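Peptidoglycan D,D-transpeptidase FtsI (PDB 6SYN) probably cross-links peptidoglycan strands in the periplasm as a class B penicillin-binding protein with D,D-transpeptidase activity, and is acylated by beta-lactam antibiotics at its active site. Local coordinates at residues I247-S252 with G365-P370; D52-A57 with L99-I104; R25-S30 with V181-Q186; D211-E216 with N468-L473. All blocks are in the same frame, centred on the assembly; numbering follows the deposited sequence.

Contact 1: I247-S252 with G365-P370; sequences IFEPGS and GLMVTP. With CB9 ((2R,4S)-2-[(1R)-1-{[(2S)-2-carboxy-2-phenylacetyl]amino}-2-oxoethyl]-5,5-dimethyl-1,3-thiazolidine-4-carboxylic acid), chain D.
Phe248 and Val368 form a reciprocal pair of backbone hydrogen bonds, Phe248 N to Val368 O and Val368 N to Phe248 O, both 2.7 Å. They make a single antiparallel bridge between two loops whose touching parts run 118° apart. Side chains gather around it. Ile247 carries CG1 between its backbone N and carbonyl carbon (chi1 86°), which lays that branch against Met367 CB, while CG2 meets Thr369 CG2 at 3.9 Å. Met367 bends at its thioether, and its CE comes to rest 3.7 Å from Glu249 CG. The extended chain of Glu249 carries OE2 to the backbone N of Gly365, which meets the oxygen nearly along its C-O axis; OE1 is taken by the hydroxyl of Tyr452, so both carboxylate oxygens of this buried side chain have partners. The first loop runs on to Ser252, the serine of the SxxK motif in the penicillin-binding transpeptidase fold, whose OG is covalently bonded to atom C of the opened beta-lactam CB9. A weak hydrogen bond of 3.2 Å joins Ser252 N to O of CB9, and Tyr364, the residue before Gly365, also bonds the ligand. Pro250 sets CG and CD against Leu366, the two side chains crossing at about a right angle with CD 3.6 Å from Leu366 CD2. Pro250 CB also lies 4.2 Å from Val368 CG2.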
loop_
_atom_site.group_PDB
_atom_site.type_symbol
_atom_site.label_atom_id
_atom_site.label_comp_id
_atom_site.label_asym_id
_atom_site.label_seq_id
_atom_site.Cartn_x
_atom_site.Cartn_y
_atom_site.Cartn_z
ATOM N N ILE A 247 6.069 8.299 -1.595
ATOM C CA ILE A 247 5.176 9.461 -1.883
ATOM C C ILE A 247 5.234 9.710 -3.393
ATOM O O ILE A 247 6.342 9.765 -3.946
ATOM C CB ILE A 247 5.476 10.704 -1.013
ATOM C CG1 ILE A 247 6.582 11.609 -1.571
ATOM C CG2 ILE A 247 5.734 10.302 0.435
ATOM C CD1 ILE A 247 7.977 11.050 -1.502
ATOM N N PHE A 248 4.066 9.761 -4.030
ATOM C CA PHE A 248 3.894 9.845 -5.502
ATOM C C PHE A 248 2.992 11.026 -5.852
ATOM O O PHE A 248 2.089 11.355 -5.051
ATOM C CB PHE A 248 3.216 8.589 -6.058
ATOM C CG PHE A 248 4.020 7.317 -5.992
ATOM C CD1 PHE A 248 5.294 7.248 -6.534
ATOM C CD2 PHE A 248 3.484 6.173 -5.424
ATOM C CE1 PHE A 248 6.027 6.070 -6.479
ATOM C CE2 PHE A 248 4.210 4.993 -5.385
ATOM C CZ PHE A 248 5.481 4.944 -5.910
ATOM N N GLU A 249 3.201 11.597 -7.038
ATOM C CA GLU A 249 2.220 12.501 -7.690
ATOM C C GLU A 249 0.951 11.696 -7.996
ATOM O O GLU A 249 1.007 10.646 -8.643
ATOM C CB GLU A 249 2.873 13.176 -8.898
ATOM C CG GLU A 249 3.914 14.203 -8.486
ATOM C CD GLU A 249 4.196 15.302 -9.495
ATOM O OE1 GLU A 249 4.901 15.022 -10.485
ATOM O OE2 GLU A 249 3.712 16.435 -9.287
ATOM N N PRO A 250 -0.226 12.132 -7.484
ATOM C CA PRO A 250 -1.472 11.373 -7.629
ATOM C C PRO A 250 -2.030 11.310 -9.058
ATOM O O PRO A 250 -2.781 10.398 -9.341
ATOM C CB PRO A 250 -2.472 12.100 -6.716
ATOM C CG PRO A 250 -1.918 13.498 -6.597
ATOM C CD PRO A 250 -0.413 13.343 -6.676
ATOM N N GLY A 251 -1.660 12.268 -9.912
ATOM C CA GLY A 251 -2.108 12.318 -11.316
ATOM C C GLY A 251 -3.628 12.404 -11.400
ATOM O O GLY A 251 -4.260 12.974 -10.518
ATOM N N SER A 252 -4.206 11.781 -12.432
ATOM C CA SER A 252 -5.612 11.976 -12.755
ATOM C C SER A 252 -6.636 11.495 -11.719
ATOM O O SER A 252 -7.825 11.767 -11.862
ATOM C CB SER A 252 -5.924 11.493 -14.175
ATOM O OG SER A 252 -5.171 12.065 -15.278
ATOM N N GLY A 365 2.282 18.473 -8.980
ATOM C CA GLY A 365 2.633 19.574 -8.054
ATOM C C GLY A 365 2.493 19.207 -6.580
ATOM O O GLY A 365 2.635 20.119 -5.729
ATOM N N LEU A 366 2.244 17.932 -6.272
ATOM C CA LEU A 366 2.104 17.408 -4.885
ATOM C C LEU A 366 2.465 15.922 -4.875
ATOM O O LEU A 366 2.296 15.257 -5.911
ATOM C CB LEU A 366 0.678 17.635 -4.362
ATOM C CG LEU A 366 -0.435 16.747 -4.933
ATOM C CD1 LEU A 366 -1.755 17.036 -4.231
ATOM C CD2 LEU A 366 -0.599 16.925 -6.435
ATOM N N MET A 367 2.917 15.427 -3.728
ATOM C CA MET A 367 3.341 14.017 -3.554
ATOM C C MET A 367 2.632 13.446 -2.323
ATOM O O MET A 367 2.637 14.104 -1.272
ATOM C CB MET A 367 4.864 13.939 -3.424
ATOM C CG MET A 367 5.568 14.619 -4.588
ATOM S SD MET A 367 7.209 13.943 -4.943
ATOM C CE MET A 367 7.151 13.859 -6.732
ATOM N N VAL A 368 2.000 12.286 -2.492
ATOM C CA VAL A 368 1.044 11.680 -1.522
ATOM C C VAL A 368 1.410 10.204 -1.369
ATOM O O VAL A 368 1.909 9.621 -2.358
ATOM C CB VAL A 368 -0.411 11.858 -2.003
ATOM C CG1 VAL A 368 -0.696 13.297 -2.424
ATOM C CG2 VAL A 368 -0.754 10.898 -3.132
ATOM N N THR A 369 1.186 9.626 -0.185
ATOM C CA THR A 369 1.336 8.163 0.040
ATOM C C THR A 369 0.109 7.477 -0.555
ATOM O O THR A 369 -0.944 8.099 -0.692
ATOM C CB THR A 369 1.551 7.806 1.517
ATOM O OG1 THR A 369 0.364 8.118 2.248
ATOM C CG2 THR A 369 2.735 8.518 2.134
ATOM N N PRO A 370 0.228 6.209 -1.007
ATOM C CA PRO A 370 -0.946 5.398 -1.342
ATOM C C PRO A 370 -2.017 5.399 -0.239
ATOM O O PRO A 370 -3.188 5.507 -0.565
ATOM C CB PRO A 370 -0.326 4.010 -1.544
ATOM C CG PRO A 370 1.038 4.325 -2.124
ATOM C CD PRO A 370 1.495 5.536 -1.335
HETATM C C CB9 D . -4.167 11.379 -15.831
HETATM N N CB9 D . -2.683 11.467 -17.853
HETATM O O CB9 D . -3.495 10.554 -15.261
HETATM C CA CB9 D . -3.996 11.789 -17.289
HETATM C CB CB9 D . -5.190 11.259 -18.134
HETATM C CAA CB9 D . -6.053 8.439 -20.270
HETATM C CAB CB9 D . -3.576 8.286 -20.011
HETATM O OAD CB9 D . -5.177 6.515 -17.754
HETATM O OAE CB9 D . 1.205 13.333 -19.766
HETATM O OAF CB9 D . -2.026 13.608 -17.789
HETATM O OAG CB9 D . -6.699 7.736 -16.810
HETATM O OAH CB9 D . 0.755 12.923 -17.727
HETATM C CAJ CB9 D . -0.041 8.480 -21.295
HETATM C CAK CB9 D . -0.773 9.458 -21.928
HETATM C CAL CB9 D . 0.442 8.701 -20.027
HETATM C CAM CB9 D . -1.025 10.662 -21.287
HETATM C CAN CB9 D . 0.188 9.903 -19.378
HETATM N NAP CB9 D . -5.796 10.031 -17.602
HETATM S SAQ CB9 D . -4.689 10.787 -19.819
HETATM C CAR CB9 D . -5.685 7.585 -17.464
HETATM C CAS CB9 D . 0.501 12.877 -18.904
HETATM C CAT CB9 D . -1.893 12.473 -18.246
HETATM C CAU CB9 D . -0.579 10.889 -19.991
HETATM C CAX CB9 D . -4.986 8.861 -17.962
HETATM C CAY CB9 D . -0.834 12.244 -19.343
HETATM C CAZ CB9 D . -4.842 8.965 -19.517
#

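Contact 2: D52-A57 with L99-I104; sequences DTRWKA and LKLPGI
Within the N-terminal region assigned to the PBP dimerisation family, the start of helix 54-62 packs on the loop and type II turn (Leu101 to Ile104) that lead from helix 90-97 into strand 104-113. Arg54 reaches across and grips one carbonyl oxygen, Leu99 O, side-on with two nitrogens: NE at 3.0 Å and NH1 at 3.1 Å, both bonds lying close to the guanidinium plane. Bends at chi2 and chi3 bring the group round to this position. Its NH2 is held by a salt bridge to Asp52 OD2, and Asp52 OD1 caps the helix start by accepting from Arg54 N, so one carboxylate steadies both ends of the arginine. Leu101 wedges CD2 between two flat groups, 4.1 Å above the guanidinium plane and over the face of the Trp55 indole. Ile104 CD1 instead meets the indole at its edge, 3.9 Å from Trp55 CZ3. The Leu101 contact is a CH-pi interaction, with CD2 3.6 Å from the centroid of the Trp55 six-membered ring and 6° off its normal.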
loop_
_atom_site.group_PDB
_atom_site.type_symbol
_atom_site.label_atom_id
_atom_site.label_comp_id
_atom_site.label_asym_id
_atom_site.label_seq_id
_atom_site.Cartn_x
_atom_site.Cartn_y
_atom_site.Cartn_z
ATOM N N ASP A 52 37.730 -31.270 8.526
ATOM C CA ASP A 52 37.064 -32.098 9.566
ATOM C C ASP A 52 35.646 -32.476 9.104
ATOM O O ASP A 52 34.882 -31.574 8.698
ATOM C CB ASP A 52 37.085 -31.381 10.919
ATOM C CG ASP A 52 36.580 -32.242 12.063
ATOM O OD1 ASP A 52 35.457 -32.770 11.947
ATOM O OD2 ASP A 52 37.320 -32.393 13.049
ATOM N N THR A 53 35.325 -33.771 9.209
ATOM C CA THR A 53 34.142 -34.454 8.618
ATOM C C THR A 53 32.866 -34.121 9.406
ATOM O O THR A 53 31.768 -34.334 8.859
ATOM C CB THR A 53 34.382 -35.970 8.576
ATOM O OG1 THR A 53 34.824 -36.371 9.872
ATOM C CG2 THR A 53 35.414 -36.395 7.556
ATOM N N ARG A 54 33.000 -33.638 10.645
ATOM C CA ARG A 54 31.857 -33.233 11.507
ATOM C C ARG A 54 31.116 -32.036 10.886
ATOM O O ARG A 54 29.893 -31.934 11.102
ATOM C CB ARG A 54 32.358 -32.905 12.916
ATOM C CG ARG A 54 32.847 -34.116 13.700
ATOM C CD ARG A 54 34.122 -33.837 14.477
ATOM N NE ARG A 54 33.892 -33.045 15.677
ATOM C CZ ARG A 54 34.713 -32.111 16.157
ATOM N NH1 ARG A 54 34.385 -31.465 17.266
ATOM N NH2 ARG A 54 35.843 -31.810 15.535
ATOM N N TRP A 55 31.827 -31.162 10.161
ATOM C CA TRP A 55 31.261 -29.969 9.471
ATOM C C TRP A 55 30.274 -30.410 8.386
ATOM O O TRP A 55 29.213 -29.775 8.255
ATOM C CB TRP A 55 32.368 -29.083 8.879
ATOM C CG TRP A 55 33.210 -28.389 9.905
ATOM C CD1 TRP A 55 34.552 -28.548 10.100
ATOM C CD2 TRP A 55 32.776 -27.437 10.895
ATOM N NE1 TRP A 55 34.982 -27.756 11.130
ATOM C CE2 TRP A 55 33.916 -27.069 11.643
ATOM C CE3 TRP A 55 31.543 -26.860 11.226
ATOM C CZ2 TRP A 55 33.858 -26.150 12.691
ATOM C CZ3 TRP A 55 31.486 -25.956 12.267
ATOM C CH2 TRP A 55 32.630 -25.601 12.983
ATOM N N LYS A 56 30.620 -31.447 7.623
ATOM C CA LYS A 56 29.748 -31.992 6.549
ATOM C C LYS A 56 28.548 -32.674 7.211
ATOM O O LYS A 56 27.451 -32.643 6.628
ATOM C CB LYS A 56 30.548 -32.925 5.633
ATOM C CG LYS A 56 29.782 -33.512 4.449
ATOM C CD LYS A 56 29.410 -32.517 3.366
ATOM C CE LYS A 56 28.883 -33.179 2.107
ATOM N NZ LYS A 56 27.555 -33.808 2.319
ATOM N N ALA A 57 28.755 -33.247 8.398
ATOM C CA ALA A 57 27.709 -33.919 9.199
ATOM C C ALA A 57 26.669 -32.880 9.639
ATOM O O ALA A 57 25.471 -33.199 9.619
ATOM C CB ALA A 57 28.340 -34.630 10.371
ATOM N N LEU A 99 28.094 -33.471 18.234
ATOM C CA LEU A 99 29.199 -33.227 17.268
ATOM C C LEU A 99 30.339 -32.474 17.965
ATOM O O LEU A 99 31.479 -32.586 17.484
ATOM C CB LEU A 99 28.671 -32.446 16.060
ATOM C CG LEU A 99 27.779 -33.233 15.101
ATOM C CD1 LEU A 99 27.270 -32.340 13.977
ATOM C CD2 LEU A 99 28.519 -34.437 14.531
ATOM N N LYS A 100 30.033 -31.754 19.052
ATOM C CA LYS A 100 31.001 -31.010 19.910
ATOM C C LYS A 100 31.798 -30.022 19.050
ATOM O O LYS A 100 32.999 -29.818 19.329
ATOM C CB LYS A 100 31.928 -31.977 20.654
ATOM C CG LYS A 100 31.225 -33.113 21.383
ATOM C CD LYS A 100 31.955 -33.601 22.622
ATOM C CE LYS A 100 31.333 -33.106 23.912
ATOM N NZ LYS A 100 31.259 -31.624 23.958
ATOM N N LEU A 101 31.150 -29.434 18.041
ATOM C CA LEU A 101 31.770 -28.434 17.138
ATOM C C LEU A 101 31.904 -27.119 17.896
ATOM O O LEU A 101 30.914 -26.572 18.379
ATOM C CB LEU A 101 30.908 -28.280 15.883
ATOM C CG LEU A 101 31.048 -29.405 14.861
ATOM C CD1 LEU A 101 29.906 -29.373 13.858
ATOM C CD2 LEU A 101 32.387 -29.319 14.148
ATOM N N PRO A 102 33.136 -26.581 18.045
ATOM C CA PRO A 102 33.332 -25.326 18.766
ATOM C C PRO A 102 32.737 -24.185 17.928
ATOM O O PRO A 102 32.928 -24.195 16.719
ATOM C CB PRO A 102 34.854 -25.237 18.936
ATOM C CG PRO A 102 35.410 -26.040 17.776
ATOM C CD PRO A 102 34.391 -27.127 17.503
ATOM N N GLY A 103 32.000 -23.275 18.576
ATOM C CA GLY A 103 31.293 -22.153 17.929
ATOM C C GLY A 103 29.864 -22.510 17.547
ATOM O O GLY A 103 29.139 -21.600 17.120
ATOM N N ILE A 104 29.477 -23.786 17.681
ATOM C CA ILE A 104 28.109 -24.303 17.381
ATOM C C ILE A 104 27.341 -24.390 18.700
ATOM O O ILE A 104 27.892 -24.965 19.652
ATOM C CB ILE A 104 28.169 -25.674 16.672
ATOM C CG1 ILE A 104 28.977 -25.623 15.371
ATOM C CG2 ILE A 104 26.768 -26.229 16.444
ATOM C CD1 ILE A 104 28.456 -24.647 14.333
#

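Contact 3: R25-S30 with V181-Q186; sequences RPLAVS and VDERLQ. With ACT (acetate ion), chain C.
Charge dominates the meeting of Arg25 with Asp182 and Arg184. Arg25 NH1 stands 3.3 Å from Asp182 OD1, a salt bridge in which the oxygen lies well out of the guanidinium plane, so the attraction is one of charge without an N-H aimed at it. The stronger partner of Arg25 is Asp21, whose OD2 also accepts from Glu183 N. Asp182 is shared: its OD2 receives Arg184 NH2 at 2.8 Å on the syn lone pair, and a weak bond joins Arg184 NE to OD1. With the shared carboxylate beside them, the two arginines can come close, Arg25 NH2 lying 3.3 Å from Arg184 NE, and their combined charge would probably keep Asp182 ionised.

Among hydrogen bonds, Arg184 NH1 also donates to an acetate O at 3.3 Å, the ion probably coming from the crystallisation liquor. The bond from Arg184 N to Asp182 OD1 is weak.

Packing contacts are slighter. The Arg25 guanidinium is covered on one face by the aliphatic part of Arg184, and farther back Arg25 CD touches Glu183 CB at 3.9 Å, the two side chains crossing at about a right angle. Leu27 CD2 lies 4.2 Å from the carboxylate oxygen OE1 of Glu183, while Leu27 also packs on Met120 and Ile124.

Together these residues form a salt-bridge network around the N-cap of helix 183-199, where Asp182 is the capping residue, joining that helix to the beginning of strand 26-38.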
loop_
_atom_site.group_PDB
_atom_site.type_symbol
_atom_site.label_atom_id
_atom_site.label_comp_id
_atom_site.label_asym_id
_atom_site.label_seq_id
_atom_site.Cartn_x
_atom_site.Cartn_y
_atom_site.Cartn_z
ATOM N N ARG A 25 -7.525 -14.039 14.064
ATOM C CA ARG A 25 -6.608 -14.946 13.314
ATOM C C ARG A 25 -5.169 -14.557 13.634
ATOM O O ARG A 25 -4.773 -13.415 13.413
ATOM C CB ARG A 25 -6.825 -14.882 11.800
ATOM C CG ARG A 25 -8.000 -15.705 11.291
ATOM C CD ARG A 25 -8.304 -15.397 9.837
ATOM N NE ARG A 25 -9.728 -15.521 9.570
ATOM C CZ ARG A 25 -10.592 -14.514 9.462
ATOM N NH1 ARG A 25 -10.201 -13.255 9.584
ATOM N NH2 ARG A 25 -11.863 -14.778 9.217
ATOM N N PRO A 26 -4.335 -15.482 14.159
ATOM C CA PRO A 26 -2.978 -15.133 14.575
ATOM C C PRO A 26 -2.113 -14.709 13.382
ATOM O O PRO A 26 -2.195 -15.362 12.359
ATOM C CB PRO A 26 -2.443 -16.430 15.204
ATOM C CG PRO A 26 -3.688 -17.233 15.524
ATOM C CD PRO A 26 -4.644 -16.899 14.401
ATOM N N LEU A 27 -1.332 -13.635 13.546
ATOM C CA LEU A 27 -0.363 -13.133 12.529
ATOM C C LEU A 27 1.063 -13.121 13.099
ATOM O O LEU A 27 2.004 -13.297 12.308
ATOM C CB LEU A 27 -0.765 -11.725 12.077
ATOM C CG LEU A 27 -2.228 -11.519 11.691
ATOM C CD1 LEU A 27 -2.423 -10.127 11.121
ATOM C CD2 LEU A 27 -2.694 -12.564 10.690
ATOM N N ALA A 28 1.226 -12.866 14.400
ATOM C CA ALA A 28 2.529 -12.893 15.102
ATOM C C ALA A 28 2.367 -13.676 16.406
ATOM O O ALA A 28 1.594 -13.226 17.273
ATOM C CB ALA A 28 3.029 -11.491 15.348
ATOM N N VAL A 29 3.059 -14.813 16.514
ATOM C CA VAL A 29 2.954 -15.764 17.658
ATOM C C VAL A 29 4.366 -16.111 18.143
ATOM O O VAL A 29 5.242 -16.365 17.299
ATOM C CB VAL A 29 2.169 -17.027 17.257
ATOM C CG1 VAL A 29 1.983 -17.975 18.429
ATOM C CG2 VAL A 29 0.819 -16.684 16.650
ATOM N N SER A 30 4.566 -16.106 19.462
ATOM C CA SER A 30 5.814 -16.529 20.146
ATOM C C SER A 30 5.729 -18.032 20.430
ATOM O O SER A 30 4.861 -18.418 21.232
ATOM C CB SER A 30 6.038 -15.730 21.405
ATOM O OG SER A 30 6.876 -14.613 21.148
ATOM N N VAL A 181 -6.928 -4.997 10.328
ATOM C CA VAL A 181 -6.745 -5.742 9.045
ATOM C C VAL A 181 -7.505 -7.077 9.104
ATOM O O VAL A 181 -7.717 -7.592 10.217
ATOM C CB VAL A 181 -5.241 -5.936 8.771
ATOM C CG1 VAL A 181 -4.956 -6.949 7.673
ATOM C CG2 VAL A 181 -4.572 -4.610 8.458
ATOM N N ASP A 182 -7.914 -7.607 7.946
ATOM C CA ASP A 182 -8.562 -8.942 7.808
ATOM C C ASP A 182 -7.618 -9.822 6.977
ATOM O O ASP A 182 -7.218 -9.368 5.886
ATOM C CB ASP A 182 -9.973 -8.807 7.219
ATOM C CG ASP A 182 -10.767 -10.103 7.149
ATOM O OD1 ASP A 182 -10.143 -11.170 7.006
ATOM O OD2 ASP A 182 -12.014 -10.039 7.239
ATOM N N GLU A 183 -7.248 -11.004 7.490
ATOM C CA GLU A 183 -6.227 -11.902 6.873
ATOM C C GLU A 183 -6.735 -12.394 5.510
ATOM O O GLU A 183 -5.922 -12.415 4.566
ATOM C CB GLU A 183 -5.857 -13.063 7.808
ATOM C CG GLU A 183 -5.388 -14.330 7.094
ATOM C CD GLU A 183 -4.103 -14.191 6.291
ATOM O OE1 GLU A 183 -3.359 -13.233 6.559
ATOM O OE2 GLU A 183 -3.847 -15.030 5.397
ATOM N N ARG A 184 -8.013 -12.784 5.421
ATOM C CA ARG A 184 -8.668 -13.239 4.165
ATOM C C ARG A 184 -8.536 -12.151 3.093
ATOM O O ARG A 184 -8.272 -12.504 1.923
ATOM C CB ARG A 184 -10.160 -13.526 4.369
ATOM C CG ARG A 184 -10.487 -14.730 5.244
ATOM C CD ARG A 184 -11.973 -14.800 5.559
ATOM N NE ARG A 184 -12.435 -13.549 6.155
ATOM C CZ ARG A 184 -13.694 -13.105 6.183
ATOM N NH1 ARG A 184 -14.680 -13.801 5.640
ATOM N NH2 ARG A 184 -13.955 -11.939 6.751
ATOM N N LEU A 185 -8.758 -10.888 3.472
ATOM C CA LEU A 185 -8.795 -9.733 2.536
ATOM C C LEU A 185 -7.361 -9.298 2.207
ATOM O O LEU A 185 -7.121 -8.912 1.052
ATOM C CB LEU A 185 -9.610 -8.585 3.147
ATOM C CG LEU A 185 -11.071 -8.882 3.498
ATOM C CD1 LEU A 185 -11.813 -7.594 3.818
ATOM C CD2 LEU A 185 -11.797 -9.625 2.385
ATOM N N GLN A 186 -6.437 -9.374 3.172
ATOM C CA GLN A 186 -4.988 -9.125 2.929
ATOM C C GLN A 186 -4.463 -10.178 1.942
ATOM O O GLN A 186 -3.708 -9.803 1.014
ATOM C CB GLN A 186 -4.197 -9.130 4.239
ATOM C CG GLN A 186 -2.724 -8.771 4.060
ATOM C CD GLN A 186 -2.488 -7.298 3.827
ATOM O OE1 GLN A 186 -3.412 -6.489 3.830
ATOM N NE2 GLN A 186 -1.231 -6.934 3.623
HETATM C C ACT C . -17.771 -12.515 7.171
HETATM O O ACT C . -17.391 -12.000 6.100
HETATM O OXT ACT C . -18.012 -11.859 8.206
HETATM C CH3 ACT C . -17.950 -14.044 7.223
#

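Contact 4: D211-E216 with N468-L473; sequences DVNTGE and NPRFAL
At the end of strand 204-211, Asp211 pairs with Phe471 as an antiparallel non-hydrogen-bonded pair, and one residue on Val212 N donates to Arg470 O at 2.9 Å, the N-H pointing almost straight at the oxygen (170°). Arg470 and Phe471 form a classic beta bulge opposite Ala464 of the neighbouring strand 455-464. Val212 holds CG2 beside its own backbone N (chi1 168° for CG1), which sets CG2 against the Arg470 carbonyl, 3.4 Å from Phe471 N, with Pro469 CB and Ala472 CB farther off. Asp211 OD1 closes an Asx turn by accepting from Asn213 N through its anti lone pair. Arg470 CB lies over one face of the Phe471 ring, and the bend at chi2 brings CD to 3.9 Å from Asn213 OD1. A water lies 2.7 Å from Arg470 NE, at the guanidinium edge, and 2.6 Å from both Asp211 OD1 and Arg470 O; acceptors in its reach outnumber its protons. It links opposite charges that do not touch, coupling turn to bulge through solvent.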
loop_
_atom_site.group_PDB
_atom_site.type_symbol
_atom_site.label_atom_id
_atom_site.label_comp_id
_atom_site.label_asym_id
_atom_site.label_seq_id
_atom_site.Cartn_x
_atom_site.Cartn_y
_atom_site.Cartn_z
ATOM N N ASP A 211 -12.144 0.723 5.117
ATOM C CA ASP A 211 -13.571 0.776 5.506
ATOM C C ASP A 211 -14.025 2.234 5.411
ATOM O O ASP A 211 -13.396 3.100 6.050
ATOM C CB ASP A 211 -13.776 0.215 6.913
ATOM C CG ASP A 211 -15.192 -0.258 7.174
ATOM O OD1 ASP A 211 -16.124 0.553 7.006
ATOM O OD2 ASP A 211 -15.352 -1.442 7.525
ATOM N N VAL A 212 -15.084 2.483 4.646
ATOM C CA VAL A 212 -15.628 3.840 4.346
ATOM C C VAL A 212 -16.201 4.478 5.627
ATOM O O VAL A 212 -16.117 5.717 5.763
ATOM C CB VAL A 212 -16.669 3.714 3.216
ATOM C CG1 VAL A 212 -17.493 4.976 3.035
ATOM C CG2 VAL A 212 -16.009 3.303 1.905
ATOM N N ASN A 213 -16.726 3.668 6.552
ATOM C CA ASN A 213 -17.544 4.135 7.705
ATOM C C ASN A 213 -16.721 4.214 8.997
ATOM O O ASN A 213 -17.111 5.006 9.874
ATOM C CB ASN A 213 -18.759 3.233 7.928
ATOM C CG ASN A 213 -19.736 3.266 6.772
ATOM O OD1 ASN A 213 -20.200 2.220 6.322
ATOM N ND2 ASN A 213 -20.048 4.455 6.282
ATOM N N THR A 214 -15.666 3.403 9.140
ATOM C CA THR A 214 -14.874 3.258 10.398
ATOM C C THR A 214 -13.468 3.860 10.236
ATOM O O THR A 214 -12.835 4.154 11.272
ATOM C CB THR A 214 -14.808 1.786 10.831
ATOM O OG1 THR A 214 -13.917 1.099 9.951
ATOM C CG2 THR A 214 -16.158 1.100 10.824
ATOM N N GLY A 215 -12.992 4.034 8.996
ATOM C CA GLY A 215 -11.624 4.497 8.686
ATOM C C GLY A 215 -10.591 3.411 8.941
ATOM O O GLY A 215 -9.386 3.690 8.814
ATOM N N GLU A 216 -11.040 2.206 9.291
ATOM C CA GLU A 216 -10.153 1.051 9.559
ATOM C C GLU A 216 -9.444 0.654 8.257
ATOM O O GLU A 216 -10.099 0.692 7.186
ATOM C CB GLU A 216 -10.976 -0.109 10.110
ATOM C CG GLU A 216 -11.451 0.100 11.530
ATOM C CD GLU A 216 -12.389 -1.000 11.983
ATOM O OE1 GLU A 216 -13.502 -1.089 11.428
ATOM O OE2 GLU A 216 -11.990 -1.791 12.853
ATOM N N ASN A 468 -24.111 2.549 -2.103
ATOM C CA ASN A 468 -23.923 2.623 -0.634
ATOM C C ASN A 468 -22.505 2.132 -0.362
ATOM O O ASN A 468 -22.313 0.991 0.050
ATOM C CB ASN A 468 -24.992 1.790 0.078
ATOM C CG ASN A 468 -25.123 2.082 1.557
ATOM O OD1 ASN A 468 -24.449 2.955 2.098
ATOM N ND2 ASN A 468 -26.012 1.362 2.214
ATOM N N PRO A 469 -21.470 2.944 -0.677
ATOM C CA PRO A 469 -20.082 2.502 -0.572
ATOM C C PRO A 469 -19.746 1.974 0.825
ATOM O O PRO A 469 -20.158 2.576 1.799
ATOM C CB PRO A 469 -19.258 3.764 -0.855
ATOM C CG PRO A 469 -20.180 4.636 -1.679
ATOM C CD PRO A 469 -21.571 4.329 -1.163
ATOM N N ARG A 470 -19.015 0.862 0.866
ATOM C CA ARG A 470 -18.532 0.220 2.111
ATOM C C ARG A 470 -17.002 0.233 2.120
ATOM O O ARG A 470 -16.422 0.405 3.211
ATOM C CB ARG A 470 -19.109 -1.196 2.203
ATOM C CG ARG A 470 -20.570 -1.228 2.633
ATOM C CD ARG A 470 -20.739 -0.909 4.109
ATOM N NE ARG A 470 -20.002 -1.869 4.926
ATOM C CZ ARG A 470 -20.467 -3.053 5.321
ATOM N NH1 ARG A 470 -21.690 -3.438 4.993
ATOM N NH2 ARG A 470 -19.704 -3.856 6.045
ATOM N N PHE A 471 -16.375 0.089 0.950
ATOM C CA PHE A 471 -14.912 -0.119 0.815
ATOM C C PHE A 471 -14.330 0.868 -0.193
ATOM O O PHE A 471 -14.781 0.904 -1.350
ATOM C CB PHE A 471 -14.636 -1.561 0.402
ATOM C CG PHE A 471 -15.409 -2.555 1.227
ATOM C CD1 PHE A 471 -15.146 -2.701 2.580
ATOM C CD2 PHE A 471 -16.420 -3.314 0.664
ATOM C CE1 PHE A 471 -15.861 -3.606 3.347
ATOM C CE2 PHE A 471 -17.131 -4.220 1.432
ATOM C CZ PHE A 471 -16.854 -4.363 2.770
ATOM N N ALA A 472 -13.361 1.653 0.265
ATOM C CA ALA A 472 -12.430 2.413 -0.592
ATOM C C ALA A 472 -11.241 1.498 -0.895
ATOM O O ALA A 472 -10.763 0.822 0.039
ATOM C CB ALA A 472 -12.016 3.694 0.086
ATOM N N LEU A 473 -10.831 1.440 -2.163
ATOM C CA LEU A 473 -9.631 0.689 -2.618
ATOM C C LEU A 473 -8.787 1.592 -3.519
ATOM O O LEU A 473 -9.368 2.251 -4.399
ATOM C CB LEU A 473 -10.070 -0.577 -3.357
ATOM C CG LEU A 473 -8.951 -1.421 -3.963
ATOM C CD1 LEU A 473 -7.929 -1.828 -2.910
ATOM C CD2 LEU A 473 -9.525 -2.656 -4.646
HETATM O O HOH W 1 -17.937 -0.180 5.228
#

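Along the chain, contact 2 is nested inside the loop closed by contact 3; contact 4 opens later and encloses contact 1. Contact 2 lies far out in the N-terminal region, its centre about 55 Å from that of contact 1 and on the opposite side of the chain's centre. Contacts 1 and 4 belong to the transpeptidase domain, centres about 21 Å apart. Contact 4 joins strands 204-211 and 471-478 of the five-stranded antiparallel sheet, and contact 1 packs on strand 471-478 through Phe248 and Pro370. Contact 3 lies about 6 Å from contact 4 at the nearest atoms. It links the N-terminal region to helix 183-199, which packs against strand 217-223 and helix 492-505 of the transpeptidase part.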